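Local coordinates for protein amidohydrolase (Brucella melitensis biovar Abortus, PDB 4F0L) that probably acts as a metal-dependent deaminase of the amidohydrolase superfamily and binds an iron(III) ion through histidine and aspartate side chains, at residues V29-G32 / V37-S40; P383-K388 / S392-S397. All coordinates share one frame; numbering follows the deposited sequence.

Interaction 1 of 2, residues V29-G32 / V37-S40; sequences VRIG and VICS
Gly32 and Ser40 form an antiparallel hydrogen-bonded pair where the axes of segments 29-32 and 37-40 come within 5.4 Å of each other, with their directions 125° apart. Gly32 N donates to Ser40 O over 2.8 Å in a nearly straight bond (168°), but Gly32 O is met by Cys39 N, also at 2.8 Å. Cys39 and Ser40 thus both stand opposite Gly32, and the helix-like backbone turn of Cys39 makes this a classic beta bulge. The bulge brings both side chains over the glycine. Cys39 SG rests 3.5 Å from Gly32 C, and Ser40 OG lies 3.6 Å from Gly32 CA, where a beta carbon would collide with both; glycine suits the place for that reason. Ser40 OG stands between its own backbone N and carbonyl carbon (chi1 63°), turned toward a water that it meets at 2.6 Å and that donates to Arg30 O. A small hydroxyl therefore links the partly exposed Ser40 through the water to the backbone of Arg30, while the Arg30 guanidinium instead forms a salt bridge with Asp51 through NE. Among the apolar side chains, Ile31 CG2 touches Ile38 CG2 at 3.9 Å, the two buried, beta-branched side chains lying at a slant to each other. Together the two segments build a bulged beta hairpin, strands 29-34 and 37-42, at the margin of the four-stranded sheet in the HutF-type N-terminal region.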
loop_
_atom_site.group_PDB
_atom_site.type_symbol
_atom_site.label_atom_id
_atom_site.label_comp_id
_atom_site.label_asym_id
_atom_site.label_seq_id
_atom_site.Cartn_x
_atom_site.Cartn_y
_atom_site.Cartn_z
ATOM N N VAL B 29 26.034 12.703 12.950
ATOM C CA VAL B 29 25.643 12.289 14.298
ATOM C C VAL B 29 26.401 11.017 14.668
ATOM O O VAL B 29 26.335 10.003 13.956
ATOM C CB VAL B 29 24.108 12.038 14.354
ATOM C CG1 VAL B 29 23.619 11.651 15.758
ATOM C CG2 VAL B 29 23.343 13.286 13.895
ATOM N N ARG B 30 27.155 11.073 15.766
ATOM C CA ARG B 30 27.870 9.911 16.249
ATOM C C ARG B 30 27.065 9.271 17.384
ATOM O O ARG B 30 26.797 9.916 18.385
ATOM C CB ARG B 30 29.232 10.347 16.741
ATOM C CG ARG B 30 30.240 9.265 16.778
ATOM C CD ARG B 30 31.651 9.866 16.772
ATOM N NE ARG B 30 32.565 8.751 16.912
ATOM C CZ ARG B 30 33.345 8.507 17.957
ATOM N NH1 ARG B 30 33.386 9.326 18.989
ATOM N NH2 ARG B 30 34.108 7.427 17.952
ATOM N N ILE B 31 26.624 8.027 17.194
ATOM C CA ILE B 31 25.819 7.342 18.198
ATOM C C ILE B 31 26.685 6.280 18.839
ATOM O O ILE B 31 27.155 5.375 18.154
ATOM C CB ILE B 31 24.590 6.663 17.588
ATOM C CG1 ILE B 31 23.746 7.666 16.797
ATOM C CG2 ILE B 31 23.745 6.027 18.671
ATOM C CD1 ILE B 31 22.665 6.980 15.982
ATOM N N GLY B 32 26.912 6.402 20.151
ATOM C CA GLY B 32 27.713 5.404 20.878
ATOM C C GLY B 32 26.787 4.367 21.497
ATOM O O GLY B 32 25.732 4.726 21.996
ATOM N N VAL B 37 22.869 -0.315 24.988
ATOM C CA VAL B 37 22.219 0.930 25.312
ATOM C C VAL B 37 22.962 2.049 24.582
ATOM O O VAL B 37 24.167 1.947 24.348
ATOM C CB VAL B 37 22.216 1.136 26.884
ATOM C CG1 VAL B 37 21.696 2.506 27.306
ATOM C CG2 VAL B 37 21.397 0.043 27.583
ATOM N N ILE B 38 22.265 3.127 24.271
ATOM C CA ILE B 38 22.883 4.316 23.660
ATOM C C ILE B 38 23.582 5.088 24.765
ATOM O O ILE B 38 22.950 5.617 25.678
ATOM C CB ILE B 38 21.848 5.197 22.925
ATOM C CG1 ILE B 38 21.285 4.431 21.751
ATOM C CG2 ILE B 38 22.456 6.485 22.372
ATOM C CD1 ILE B 38 20.046 5.101 21.129
ATOM N N CYS B 39 24.906 5.136 24.692
ATOM C CA CYS B 39 25.657 5.763 25.770
ATOM C C CYS B 39 25.937 7.232 25.461
ATOM O O CYS B 39 26.182 8.022 26.386
ATOM C CB CYS B 39 26.944 4.975 26.062
ATOM S SG CYS B 39 28.089 4.894 24.671
ATOM N N SER B 40 25.931 7.600 24.184
ATOM C CA SER B 40 26.235 8.977 23.771
ATOM C C SER B 40 25.651 9.293 22.402
ATOM O O SER B 40 25.498 8.417 21.562
ATOM C CB SER B 40 27.761 9.210 23.760
ATOM O OG SER B 40 28.378 8.366 22.812
HETATM O O HOH W 1 28.583 9.617 20.536
#

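Interaction 2 of 2, residues P383-K388 / S392-S397; sequences PEDGLK and SADFVS
A pair of inverse gamma turns, centred on Leu387 and Ala393, shapes the loop that leads into strand 395-399, and Asp385 pins its two limbs together. Ser392 N donates to Asp385 OD1 over 3.0 Å, nearly straight at 166°, arriving from above the carboxylate plane. The same oxygen also takes part in a salt bridge with Arg382, which probably offsets the charge of this buried acid. Asp385 OD2 lies 4.4 Å from Asp394 OD2, and a water lies within hydrogen-bonding distance of both and can be shared between them. Asp394 OD1, for its part, accepts Ser392 OG at 2.7 Å as well as Arg429 N; with OG anti to the backbone N (chi1 -167°), the serine hydroxyl reaches Asp394 two residues on. A second water joins the backbones, accepting from Gly386 N and donating to Ser392 O. Gly386 has a positive phi of 125°, an extended conformation that only glycine adopts comfortably, while Lys388 NZ folds back to Asp385 O at 2.8 Å. Farther along, polar links give way to apolar packing: Leu387 CD2 reaches Phe395 CB at 3.9 Å and meets the ring obliquely, the two side chains crossing at about a right angle. The loop follows helix 364-379; beyond it, strand 395-399 runs antiparallel between strands 56-66 and 422-428, where the Phe395 ring meets that of Trp427 and its side chain touches Val57 and Ile33.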
loop_
_atom_site.group_PDB
_atom_site.type_symbol
_atom_site.label_atom_id
_atom_site.label_comp_id
_atom_site.label_asym_id
_atom_site.label_seq_id
_atom_site.Cartn_x
_atom_site.Cartn_y
_atom_site.Cartn_z
ATOM N N PRO B 383 8.885 4.133 27.596
ATOM C CA PRO B 383 8.908 5.553 27.256
ATOM C C PRO B 383 10.315 6.123 27.202
ATOM O O PRO B 383 10.521 7.140 26.549
ATOM C CB PRO B 383 8.092 6.206 28.370
ATOM C CG PRO B 383 8.210 5.249 29.531
ATOM C CD PRO B 383 8.176 3.894 28.868
ATOM N N GLU B 384 11.275 5.449 27.828
ATOM C CA GLU B 384 12.682 5.877 27.798
ATOM C C GLU B 384 13.344 5.637 26.461
ATOM O O GLU B 384 14.470 6.063 26.233
ATOM C CB GLU B 384 13.486 5.115 28.868
ATOM C CG GLU B 384 13.621 3.599 28.614
ATOM C CD GLU B 384 12.485 2.737 29.187
ATOM O OE1 GLU B 384 11.309 3.143 29.162
ATOM O OE2 GLU B 384 12.779 1.610 29.667
ATOM N N ASP B 385 12.678 4.900 25.589
ATOM C CA ASP B 385 13.298 4.471 24.342
ATOM C C ASP B 385 13.143 5.519 23.227
ATOM O O ASP B 385 12.397 6.506 23.355
ATOM C CB ASP B 385 12.715 3.135 23.889
ATOM C CG ASP B 385 13.388 1.931 24.546
ATOM O OD1 ASP B 385 14.436 2.060 25.229
ATOM O OD2 ASP B 385 12.854 0.832 24.322
ATOM N N GLY B 386 13.870 5.291 22.143
ATOM C CA GLY B 386 14.062 6.300 21.103
ATOM C C GLY B 386 15.539 6.560 20.839
ATOM O O GLY B 386 16.413 5.890 21.411
ATOM N N LEU B 387 15.819 7.544 19.980
ATOM C CA LEU B 387 17.195 7.974 19.722
ATOM C C LEU B 387 17.618 8.977 20.768
ATOM O O LEU B 387 17.734 10.158 20.496
ATOM C CB LEU B 387 17.343 8.562 18.307
ATOM C CG LEU B 387 17.433 7.557 17.175
ATOM C CD1 LEU B 387 17.638 8.280 15.851
ATOM C CD2 LEU B 387 18.597 6.598 17.421
ATOM N N LYS B 388 17.809 8.484 21.982
ATOM C CA LYS B 388 18.141 9.295 23.150
ATOM C C LYS B 388 19.202 8.569 23.943
ATOM O O LYS B 388 19.238 7.334 23.995
ATOM C CB LYS B 388 16.958 9.410 24.133
ATOM C CG LYS B 388 15.609 9.854 23.570
ATOM C CD LYS B 388 14.571 9.450 24.609
ATOM C CE LYS B 388 13.165 9.627 24.156
ATOM N NZ LYS B 388 12.309 8.742 25.001
ATOM N N SER B 392 17.442 2.021 24.827
ATOM C CA SER B 392 17.941 0.804 24.158
ATOM C C SER B 392 18.511 1.210 22.805
ATOM O O SER B 392 17.953 2.118 22.170
ATOM C CB SER B 392 16.839 -0.231 23.966
ATOM O OG SER B 392 17.425 -1.484 23.589
ATOM N N ALA B 393 19.612 0.565 22.379
ATOM C CA ALA B 393 20.197 0.868 21.063
ATOM C C ALA B 393 19.393 0.170 19.963
ATOM O O ALA B 393 19.834 -0.811 19.380
ATOM C CB ALA B 393 21.705 0.528 21.009
ATOM N N ASP B 394 18.220 0.731 19.694
ATOM C CA ASP B 394 17.261 0.221 18.727
ATOM C C ASP B 394 17.066 1.283 17.633
ATOM O O ASP B 394 16.479 2.345 17.880
ATOM C CB ASP B 394 15.894 -0.032 19.388
ATOM C CG ASP B 394 15.934 -1.033 20.530
ATOM O OD1 ASP B 394 17.003 -1.561 20.905
ATOM O OD2 ASP B 394 14.852 -1.302 21.084
ATOM N N PHE B 395 17.524 1.009 16.416
ATOM C CA PHE B 395 17.379 1.988 15.370
ATOM C C PHE B 395 17.589 1.339 14.018
ATOM O O PHE B 395 17.899 0.126 13.939
ATOM C CB PHE B 395 18.296 3.209 15.601
ATOM C CG PHE B 395 19.695 2.858 15.982
ATOM C CD1 PHE B 395 20.589 2.422 15.033
ATOM C CD2 PHE B 395 20.106 2.922 17.313
ATOM C CE1 PHE B 395 21.886 2.089 15.386
ATOM C CE2 PHE B 395 21.395 2.598 17.653
ATOM C CZ PHE B 395 22.284 2.176 16.698
ATOM N N VAL B 396 17.340 2.135 12.969
ATOM C CA VAL B 396 17.188 1.662 11.593
ATOM C C VAL B 396 17.947 2.605 10.627
ATOM O O VAL B 396 17.869 3.836 10.773
ATOM C CB VAL B 396 15.679 1.641 11.199
ATOM C CG1 VAL B 396 15.446 1.208 9.747
ATOM C CG2 VAL B 396 14.855 0.753 12.154
ATOM N N SER B 397 18.710 2.044 9.660
ATOM C CA SER B 397 19.252 2.878 8.591
ATOM C C SER B 397 18.450 2.647 7.311
ATOM O O SER B 397 17.948 1.548 7.066
ATOM C CB SER B 397 20.724 2.649 8.364
ATOM O OG SER B 397 20.969 1.385 7.760
HETATM O O HOH W 2 13.906 -1.428 23.769
HETATM O O HOH W 3 15.329 2.918 21.862
#

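How the interactions relate
Interaction 2 is the more buried, its centre about 16 Å from that of the chain; the centre of the partly buried interaction 1 lies about 26 Å from it. Their centres are about 10 Å apart, and Ile38 is where the two contacts meet: its CB packs on Lys388 O at 3.5 Å, its CD1 and CG1 on Gly386, Ser392 and Ala393, and its backbone bonds to Gly390 and Ala391. Two main-chain bonds carry the bulged hairpin contact; no direct main-chain bond joins 383-388 to 392-397, which rely on a carboxylate, bridging waters and a leucine-phenylalanine contact. Both lie away from the iron site, where the N-terminal sheet meets the approach to strand 395-399.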